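Local coordinates for protein iron aquisition yersiniabactin synthesis enzyme, YbtT (PDB 6BA9) that acts as a type II thioesterase of broad specificity that keeps the yersiniabactin assembly line productive in pathogenic enterobacteria, at residues H119-H124 against R210-H215; S62-A67 against A96-R101; L17-F22 against L43-W48. The protein carries 1 engineered substitution. All blocks are in the same frame, centred on the assembly; numbering follows the deposited sequence.

All three interactions belong to one alpha/beta-hydrolase domain and close one after another along the chain: interaction 3, then 2, then 1. Interaction 3 joins strands 16-20 and 42-46 within the sheet. Its centre lies about 12 Å from that of interaction 2, where helices 63-77 and 91-105 cross; L66 CD2 meets W48 CE3 at 3.9 Å. Interaction 1, about 14 Å centre to centre from interaction 2, pairs two loops outside helix 91-105, and F97 of that helix carries the connection through W212 and P121. Interactions 1 and 3 stay about 11 Å apart at their nearest atoms. Packing therefore runs continuously from the sheet through its helix layer to the outer loops.

Interaction 1 of 3, residues H119-H124 against R210-H215; sequences HAPHLH and RQWLSH
W212 is gripped from two directions by the P121-H122 corner. Its indole NE1 donates to H122 ND1 at 3.0 Å with a nearly straight N-H...N angle of 167°; the acceptor lies in the indole plane, whereas the donor sits somewhat out of the imidazole plane. The two rings therefore meet rim to rim, their planes 28° apart. Over one indole face lies the pyrrolidine of P121, with CD 3.7 Å from the centroid of the five-membered ring in a CH-pi contact and CB 3.7 Å from W212 CZ2. Edge and face are thus fixed together, and the bond satisfies the NE1 of this buried tryptophan. ND1 of H122 is therefore presumably its unprotonated nitrogen.

A type I beta turn from A120 to L123, closed by L123 N to A120 O, presents both side chains; chi1 of H122 (63°) swings the imidazole to the W212 side, and the ring's rotation about chi2 brings ND1 to NE1. Within the alpha/beta-hydrolase fold the loop after strand 112-116 thereby meets the loop leading into edge strand 216-222, with strand 190-195 between those two strands. Y177 and F97 add further aromatic packing round W212.

Toward solvent the contact thins out. The exposed Q211 offers mainly its CG, 3.8 Å from H122 CE1, and the two side chains cross at about a right angle, touching without any hydrogen bond.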
loop_
_atom_site.group_PDB
_atom_site.type_symbol
_atom_site.label_atom_id
_atom_site.label_comp_id
_atom_site.label_asym_id
_atom_site.label_seq_id
_atom_site.Cartn_x
_atom_site.Cartn_y
_atom_site.Cartn_z
ATOM N N HIS A 119 10.677 -0.967 -0.173
ATOM C CA HIS A 119 11.907 -0.516 0.460
ATOM C C HIS A 119 11.610 0.566 1.499
ATOM O O HIS A 119 10.608 1.291 1.432
ATOM C CB HIS A 119 12.862 0.052 -0.588
ATOM C CG HIS A 119 12.291 1.220 -1.313
ATOM N ND1 HIS A 119 11.379 1.079 -2.336
ATOM C CD2 HIS A 119 12.453 2.547 -1.128
ATOM C CE1 HIS A 119 11.009 2.276 -2.753
ATOM N NE2 HIS A 119 11.652 3.187 -2.046
ATOM N N ALA A 120 12.517 0.700 2.460
ATOM C CA ALA A 120 12.341 1.652 3.546
ATOM C C ALA A 120 12.524 3.100 3.071
ATOM O O ALA A 120 13.140 3.345 2.022
ATOM C CB ALA A 120 13.355 1.344 4.627
ATOM N N PRO A 121 12.005 4.083 3.831
ATOM C CA PRO A 121 11.995 5.477 3.333
ATOM C C PRO A 121 13.355 6.155 3.219
ATOM O O PRO A 121 13.420 7.192 2.547
ATOM C CB PRO A 121 11.083 6.211 4.325
ATOM C CG PRO A 121 10.215 5.132 4.907
ATOM C CD PRO A 121 11.117 3.934 4.998
ATOM N N HIS A 122 14.423 5.620 3.809
ATOM C CA HIS A 122 15.752 6.177 3.577
ATOM C C HIS A 122 16.467 5.518 2.409
ATOM O O HIS A 122 17.637 5.844 2.145
ATOM C CB HIS A 122 16.612 6.080 4.845
ATOM C CG HIS A 122 16.874 4.680 5.284
ATOM N ND1 HIS A 122 15.909 3.897 5.883
ATOM C CD2 HIS A 122 17.996 3.920 5.235
ATOM C CE1 HIS A 122 16.422 2.717 6.177
ATOM N NE2 HIS A 122 17.685 2.700 5.781
ATOM N N LEU A 123 15.805 4.611 1.706
ATOM C CA LEU A 123 16.356 3.918 0.558
ATOM C C LEU A 123 15.612 4.315 -0.714
ATOM O O LEU A 123 14.611 5.036 -0.679
ATOM C CB LEU A 123 16.274 2.407 0.774
ATOM C CG LEU A 123 16.931 1.848 2.042
ATOM C CD1 LEU A 123 16.713 0.371 2.153
ATOM C CD2 LEU A 123 18.428 2.160 2.059
ATOM N N HIS A 124 16.134 3.854 -1.845
ATOM C CA HIS A 124 15.455 3.951 -3.131
ATOM C C HIS A 124 15.191 2.553 -3.670
ATOM O O HIS A 124 15.940 1.610 -3.400
ATOM C CB HIS A 124 16.315 4.712 -4.154
ATOM C CG HIS A 124 16.717 6.087 -3.717
ATOM N ND1 HIS A 124 15.954 7.204 -3.974
ATOM C CD2 HIS A 124 17.825 6.528 -3.076
ATOM C CE1 HIS A 124 16.563 8.273 -3.485
ATOM N NE2 HIS A 124 17.703 7.890 -2.941
ATOM N N ARG A 210 13.023 -1.439 9.840
ATOM C CA ARG A 210 13.196 -1.474 11.282
ATOM C C ARG A 210 13.856 -0.207 11.804
ATOM O O ARG A 210 13.761 0.063 13.004
ATOM C CB ARG A 210 13.971 -2.729 11.701
ATOM C CG ARG A 210 13.205 -4.033 11.446
ATOM C CD ARG A 210 13.931 -5.283 11.973
ATOM N NE ARG A 210 15.206 -5.460 11.295
ATOM C CZ ARG A 210 16.395 -5.108 11.780
ATOM N NH1 ARG A 210 16.484 -4.583 12.991
ATOM N NH2 ARG A 210 17.475 -5.288 11.035
ATOM N N GLN A 211 14.471 0.596 10.940
ATOM C CA GLN A 211 15.026 1.877 11.360
ATOM C C GLN A 211 13.939 2.862 11.762
ATOM O O GLN A 211 14.215 3.823 12.495
ATOM C CB GLN A 211 15.850 2.504 10.233
ATOM C CG GLN A 211 17.068 1.704 9.767
ATOM C CD GLN A 211 18.213 1.811 10.726
ATOM O OE1 GLN A 211 18.301 2.769 11.490
ATOM N NE2 GLN A 211 19.100 0.835 10.693
ATOM N N TRP A 212 12.702 2.634 11.312
ATOM C CA TRP A 212 11.611 3.602 11.417
ATOM C C TRP A 212 10.515 3.184 12.392
ATOM O O TRP A 212 9.563 3.949 12.607
ATOM C CB TRP A 212 10.993 3.782 10.017
ATOM C CG TRP A 212 11.913 4.371 9.027
ATOM C CD1 TRP A 212 12.843 3.721 8.272
ATOM C CD2 TRP A 212 12.017 5.755 8.683
ATOM N NE1 TRP A 212 13.510 4.618 7.470
ATOM C CE2 TRP A 212 13.026 5.874 7.715
ATOM C CE3 TRP A 212 11.351 6.909 9.109
ATOM C CZ2 TRP A 212 13.373 7.090 7.152
ATOM C CZ3 TRP A 212 11.702 8.109 8.551
ATOM C CH2 TRP A 212 12.703 8.197 7.584
ATOM N N LEU A 213 10.603 1.993 12.982
ATOM C CA LEU A 213 9.483 1.354 13.661
ATOM C C LEU A 213 9.963 0.791 14.990
ATOM O O LEU A 213 10.839 -0.081 15.017
ATOM C CB LEU A 213 8.919 0.239 12.774
ATOM C CG LEU A 213 8.427 0.658 11.388
ATOM C CD1 LEU A 213 8.119 -0.580 10.531
ATOM C CD2 LEU A 213 7.197 1.546 11.514
ATOM N N SER A 214 9.397 1.284 16.093
ATOM C CA SER A 214 9.828 0.845 17.427
ATOM C C SER A 214 9.328 -0.536 17.823
ATOM O O SER A 214 9.957 -1.199 18.671
ATOM C CB SER A 214 9.361 1.859 18.465
ATOM O OG SER A 214 9.991 3.091 18.201
ATOM N N HIS A 215 8.213 -0.999 17.270
ATOM C CA HIS A 215 7.558 -2.238 17.692
ATOM C C HIS A 215 7.216 -2.994 16.419
ATOM O O HIS A 215 6.151 -2.775 15.824
ATOM C CB HIS A 215 6.331 -1.957 18.546
ATOM C CG HIS A 215 6.656 -1.198 19.791
ATOM N ND1 HIS A 215 6.198 0.081 20.026
ATOM C CD2 HIS A 215 7.440 -1.521 20.844
ATOM C CE1 HIS A 215 6.679 0.509 21.182
ATOM N NE2 HIS A 215 7.434 -0.442 21.696
#

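Interaction 2 of 3, residues S62-A67 against A96-R101; sequences SITQLA and AFETCR
A67 and E98 bring helices 63-77 and 91-105 together by van der Waals packing, CB to CB at 3.5 Å. The small alanine lets the backbones close in, and T99 OG1 comes to 3.4 Å from A67 CA. The axes of segments 63-67 and 96-101 pass 8.4 Å apart with a signed crossing angle of -54°. Toward the beginning of helix 63-77, I63 meets the aliphatic part of E98: the two side chains cross at about a right angle, I63 CG2 to E98 CG 4.1 Å. The T64 methyl CG2 lies beside the carboxylate, 4.0 Å from E98 OE1.

No hydrogen bond spans the two segments, and the polar groups are satisfied along their own helices or from outside. The long, extended R101 side chain reaches back one turn to the E98 carboxylate, which a bend at chi2 (-70°) turns to meet it; R101 NH1 and E98 OE1, 2.6 Å apart, form a salt bridge whose hydrogen-bond component is weak (116°). E98 OE2 accepts from the hydroxyls of Y175 and Y177, so this buried carboxylate is held at both oxygens and probably stays ionised. T99 OG1 bonds to V95 O, one helical turn back.

At the start of helix 63-77, S62 is the N-cap, its OG accepting from Q65 N at 3.0 Å.

At the elbow after strand 84-89, the serine expected to be the nucleophile is replaced by an engineered alanine. Strand 84-89, this nucleophile elbow and helix 91-105, with helix 63-77 packed beside that helix, form the hallmark unit of the alpha/beta-hydrolase fold.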
loop_
_atom_site.group_PDB
_atom_site.type_symbol
_atom_site.label_atom_id
_atom_site.label_comp_id
_atom_site.label_asym_id
_atom_site.label_seq_id
_atom_site.Cartn_x
_atom_site.Cartn_y
_atom_site.Cartn_z
ATOM N N SER A 62 2.530 13.220 -4.723
ATOM C CA SER A 62 3.184 13.233 -3.416
ATOM C C SER A 62 2.564 12.181 -2.499
ATOM O O SER A 62 1.349 12.176 -2.280
ATOM C CB SER A 62 2.997 14.625 -2.792
ATOM O OG SER A 62 3.217 14.607 -1.408
ATOM N N ILE A 63 3.418 11.331 -1.929
ATOM C CA ILE A 63 3.008 10.355 -0.924
ATOM C C ILE A 63 2.407 11.054 0.295
ATOM O O ILE A 63 1.384 10.625 0.837
ATOM C CB ILE A 63 4.209 9.463 -0.532
ATOM C CG1 ILE A 63 4.702 8.635 -1.725
ATOM C CG2 ILE A 63 3.865 8.585 0.684
ATOM C CD1 ILE A 63 3.627 7.706 -2.353
ATOM N N THR A 64 3.059 12.110 0.781
ATOM C CA THR A 64 2.573 12.751 2.000
ATOM C C THR A 64 1.229 13.445 1.766
ATOM O O THR A 64 0.399 13.500 2.680
ATOM C CB THR A 64 3.641 13.691 2.596
ATOM O OG1 THR A 64 4.098 14.604 1.600
ATOM C CG2 THR A 64 4.828 12.920 3.136
ATOM N N GLN A 65 0.990 13.968 0.561
ATOM C CA GLN A 65 -0.325 14.547 0.241
ATOM C C GLN A 65 -1.413 13.473 0.263
ATOM O O GLN A 65 -2.506 13.678 0.805
ATOM C CB GLN A 65 -0.316 15.227 -1.123
ATOM C CG GLN A 65 0.369 16.553 -1.176
ATOM C CD GLN A 65 0.426 17.098 -2.587
ATOM O OE1 GLN A 65 -0.278 16.612 -3.489
ATOM N NE2 GLN A 65 1.272 18.107 -2.797
ATOM N N LEU A 66 -1.143 12.321 -0.348
ATOM C CA LEU A 66 -2.094 11.216 -0.293
ATOM C C LEU A 66 -2.383 10.804 1.147
ATOM O O LEU A 66 -3.541 10.552 1.515
ATOM C CB LEU A 66 -1.543 10.028 -1.083
ATOM C CG LEU A 66 -1.545 10.192 -2.605
ATOM C CD1 LEU A 66 -0.640 9.140 -3.251
ATOM C CD2 LEU A 66 -2.954 10.076 -3.158
ATOM N N ALA A 67 -1.334 10.723 1.971
ATOM C CA ALA A 67 -1.479 10.325 3.370
ATOM C C ALA A 67 -2.293 11.334 4.161
ATOM O O ALA A 67 -3.064 10.955 5.048
ATOM C CB ALA A 67 -0.093 10.191 3.991
ATOM N N ALA A 96 0.582 4.163 3.646
ATOM C CA ALA A 96 0.091 3.611 4.904
ATOM C C ALA A 96 0.964 4.063 6.063
ATOM O O ALA A 96 0.445 4.446 7.116
ATOM C CB ALA A 96 0.063 2.083 4.830
ATOM N N PHE A 97 2.284 4.031 5.885
ATOM C CA PHE A 97 3.207 4.504 6.910
ATOM C C PHE A 97 2.969 5.972 7.243
ATOM O O PHE A 97 2.828 6.341 8.422
ATOM C CB PHE A 97 4.638 4.288 6.414
ATOM C CG PHE A 97 5.693 4.910 7.285
ATOM C CD1 PHE A 97 5.904 4.458 8.570
ATOM C CD2 PHE A 97 6.480 5.922 6.805
ATOM C CE1 PHE A 97 6.914 5.027 9.359
ATOM C CE2 PHE A 97 7.479 6.486 7.584
ATOM C CZ PHE A 97 7.685 6.038 8.856
ATOM N N GLU A 98 2.911 6.836 6.220
ATOM C CA GLU A 98 2.731 8.266 6.473
ATOM C C GLU A 98 1.350 8.568 7.051
ATOM O O GLU A 98 1.208 9.476 7.882
ATOM C CB GLU A 98 3.023 9.071 5.199
ATOM C CG GLU A 98 4.483 9.059 4.744
ATOM C CD GLU A 98 5.407 9.841 5.645
ATOM O OE1 GLU A 98 4.918 10.670 6.453
ATOM O OE2 GLU A 98 6.630 9.604 5.550
ATOM N N THR A 99 0.335 7.804 6.658
ATOM C CA THR A 99 -0.987 7.933 7.262
ATOM C C THR A 99 -0.948 7.543 8.729
ATOM O O THR A 99 -1.510 8.242 9.589
ATOM C CB THR A 99 -1.987 7.061 6.497
ATOM O OG1 THR A 99 -2.049 7.479 5.127
ATOM C CG2 THR A 99 -3.392 7.175 7.084
ATOM N N CYS A 100 -0.276 6.438 9.030
ATOM C CA CYS A 100 -0.156 5.979 10.402
ATOM C C CYS A 100 0.578 7.005 11.243
ATOM O O CYS A 100 0.199 7.246 12.399
ATOM C CB CYS A 100 0.566 4.629 10.423
ATOM S SG CYS A 100 0.431 3.738 12.003
ATOM N N ARG A 101 1.597 7.642 10.673
ATOM C CA ARG A 101 2.332 8.703 11.367
ATOM C C ARG A 101 1.383 9.812 11.800
ATOM O O ARG A 101 1.388 10.234 12.963
ATOM C CB ARG A 101 3.431 9.232 10.455
ATOM C CG ARG A 101 4.302 10.356 10.994
ATOM C CD ARG A 101 5.682 10.409 10.262
ATOM N NE ARG A 101 6.201 11.772 10.259
ATOM C CZ ARG A 101 6.619 12.446 9.187
ATOM N NH1 ARG A 101 6.625 11.894 7.981
ATOM N NH2 ARG A 101 7.058 13.696 9.332
#

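Interaction 3 of 3, residues L17-F22 against L43-W48; sequences LVMCPF and LSLVTW
P21 lies over one face of the W48 indole, with CG 3.9 Å from the centroid of the five-membered ring in a CH-pi contact and CD 3.6 Å from W48 CZ2. C20 CB approaches the same indole at CH2, 3.8 Å away. W48 NE1 is buried with no partner in the model; F22 O lies near the plane at the ring edge, 3.6 Å from W48 NE1. Next to this cluster, V18 CG1 and V46 CG2 pack tightly at 3.5 Å, and the L17 and L43 side chains run side by side on the other face of the sheet.

Behind these side chains, three parallel-strand hydrogen bonds, each 2.9 Å, set the register: S44 N to L17 O, M19 N to S44 O and V46 N to M19 O. Strand 84-89 flanks 16-20, and strand 3-7 flanks 42-46 antiparallel. L70 and L66 of helix 63-77 cover C20, V46 and W48, while S44 OG is held by H16.

The two strands belong to a beta-alpha-beta unit, and their placement matches the crossed strand order of alpha/beta hydrolases, in which the loop starting at P21-F22 probably helps form the oxyanion hole.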
loop_
_atom_site.group_PDB
_atom_site.type_symbol
_atom_site.label_atom_id
_atom_site.label_comp_id
_atom_site.label_asym_id
_atom_site.label_seq_id
_atom_site.Cartn_x
_atom_site.Cartn_y
_atom_site.Cartn_z
ATOM N N LEU A 17 -9.703 -3.177 8.434
ATOM C CA LEU A 17 -8.428 -3.176 7.722
ATOM C C LEU A 17 -8.573 -2.319 6.467
ATOM O O LEU A 17 -9.489 -2.528 5.668
ATOM C CB LEU A 17 -8.039 -4.616 7.365
ATOM C CG LEU A 17 -6.815 -4.869 6.500
ATOM C CD1 LEU A 17 -5.548 -4.391 7.157
ATOM C CD2 LEU A 17 -6.709 -6.360 6.191
ATOM N N VAL A 18 -7.690 -1.328 6.320
ATOM C CA VAL A 18 -7.678 -0.389 5.201
ATOM C C VAL A 18 -6.404 -0.620 4.400
ATOM O O VAL A 18 -5.292 -0.499 4.938
ATOM C CB VAL A 18 -7.759 1.055 5.713
ATOM C CG1 VAL A 18 -7.625 2.067 4.565
ATOM C CG2 VAL A 18 -9.068 1.285 6.446
ATOM N N MET A 19 -6.564 -0.970 3.125
ATOM C CA MET A 19 -5.454 -1.343 2.266
ATOM C C MET A 19 -5.137 -0.249 1.262
ATOM O O MET A 19 -6.008 0.144 0.476
ATOM C CB MET A 19 -5.786 -2.625 1.498
ATOM C CG MET A 19 -4.718 -3.053 0.515
ATOM S SD MET A 19 -3.244 -3.647 1.341
ATOM C CE MET A 19 -2.240 -4.035 -0.073
ATOM N N CYS A 20 -3.870 0.156 1.201
ATOM C CA CYS A 20 -3.349 1.107 0.226
ATOM C C CYS A 20 -2.707 0.351 -0.935
ATOM O O CYS A 20 -1.831 -0.510 -0.710
ATOM C CB CYS A 20 -2.303 1.999 0.894
ATOM S SG CYS A 20 -3.009 3.063 2.175
ATOM N N PRO A 21 -3.092 0.632 -2.175
ATOM C CA PRO A 21 -2.608 -0.158 -3.310
ATOM C C PRO A 21 -1.225 0.279 -3.796
ATOM O O PRO A 21 -0.671 1.312 -3.408
ATOM C CB PRO A 21 -3.678 0.109 -4.367
ATOM C CG PRO A 21 -4.101 1.498 -4.101
ATOM C CD PRO A 21 -4.131 1.589 -2.585
ATOM N N PHE A 22 -0.665 -0.548 -4.677
ATOM C CA PHE A 22 0.587 -0.260 -5.354
ATOM C C PHE A 22 0.381 0.797 -6.453
ATOM O O PHE A 22 -0.747 1.178 -6.803
ATOM C CB PHE A 22 1.170 -1.558 -5.929
ATOM C CG PHE A 22 0.161 -2.400 -6.669
ATOM C CD1 PHE A 22 -0.451 -3.475 -6.048
ATOM C CD2 PHE A 22 -0.193 -2.088 -7.975
ATOM C CE1 PHE A 22 -1.400 -4.250 -6.730
ATOM C CE2 PHE A 22 -1.140 -2.860 -8.655
ATOM C CZ PHE A 22 -1.733 -3.928 -8.029
ATOM N N LEU A 43 -12.979 -4.775 5.454
ATOM C CA LEU A 43 -11.850 -4.500 4.577
ATOM C C LEU A 43 -12.251 -3.422 3.585
ATOM O O LEU A 43 -13.266 -3.553 2.890
ATOM C CB LEU A 43 -11.437 -5.734 3.786
ATOM C CG LEU A 43 -10.348 -5.556 2.722
ATOM C CD1 LEU A 43 -9.006 -5.124 3.323
ATOM C CD2 LEU A 43 -10.148 -6.854 1.946
ATOM N N SER A 44 -11.453 -2.362 3.519
ATOM C CA SER A 44 -11.651 -1.305 2.540
ATOM C C SER A 44 -10.370 -1.096 1.753
ATOM O O SER A 44 -9.268 -1.336 2.260
ATOM C CB SER A 44 -12.067 -0.011 3.205
ATOM O OG SER A 44 -13.287 -0.165 3.938
ATOM N N LEU A 45 -10.533 -0.636 0.511
ATOM C CA LEU A 45 -9.436 -0.338 -0.397
ATOM C C LEU A 45 -9.402 1.166 -0.644
ATOM O O LEU A 45 -10.447 1.795 -0.877
ATOM C CB LEU A 45 -9.643 -1.064 -1.739
ATOM C CG LEU A 45 -8.549 -0.881 -2.789
ATOM C CD1 LEU A 45 -7.260 -1.561 -2.387
ATOM C CD2 LEU A 45 -9.046 -1.408 -4.146
ATOM N N VAL A 46 -8.208 1.735 -0.605
ATOM C CA VAL A 46 -8.000 3.161 -0.855
ATOM C C VAL A 46 -7.844 3.382 -2.359
ATOM O O VAL A 46 -7.075 2.675 -3.018
ATOM C CB VAL A 46 -6.762 3.666 -0.101
ATOM C CG1 VAL A 46 -6.561 5.156 -0.330
ATOM C CG2 VAL A 46 -6.887 3.390 1.383
ATOM N N THR A 47 -8.563 4.365 -2.897
ATOM C CA THR A 47 -8.457 4.763 -4.300
ATOM C C THR A 47 -7.551 5.979 -4.417
ATOM O O THR A 47 -7.798 6.994 -3.758
ATOM C CB THR A 47 -9.831 5.171 -4.828
ATOM O OG1 THR A 47 -10.795 4.152 -4.558
ATOM C CG2 THR A 47 -9.783 5.449 -6.310
ATOM N N TRP A 48 -6.536 5.898 -5.264
ATOM C CA TRP A 48 -5.741 7.078 -5.571
ATOM C C TRP A 48 -6.533 8.016 -6.488
ATOM O O TRP A 48 -7.146 7.562 -7.467
ATOM C CB TRP A 48 -4.443 6.690 -6.266
ATOM C CG TRP A 48 -3.480 5.771 -5.530
ATOM C CD1 TRP A 48 -2.631 4.892 -6.125
ATOM C CD2 TRP A 48 -3.241 5.664 -4.106
ATOM N NE1 TRP A 48 -1.869 4.244 -5.180
ATOM C CE2 TRP A 48 -2.229 4.684 -3.939
ATOM C CE3 TRP A 48 -3.776 6.275 -2.969
ATOM C CZ2 TRP A 48 -1.743 4.309 -2.696
ATOM C CZ3 TRP A 48 -3.284 5.893 -1.722
ATOM C CH2 TRP A 48 -2.272 4.913 -1.608
#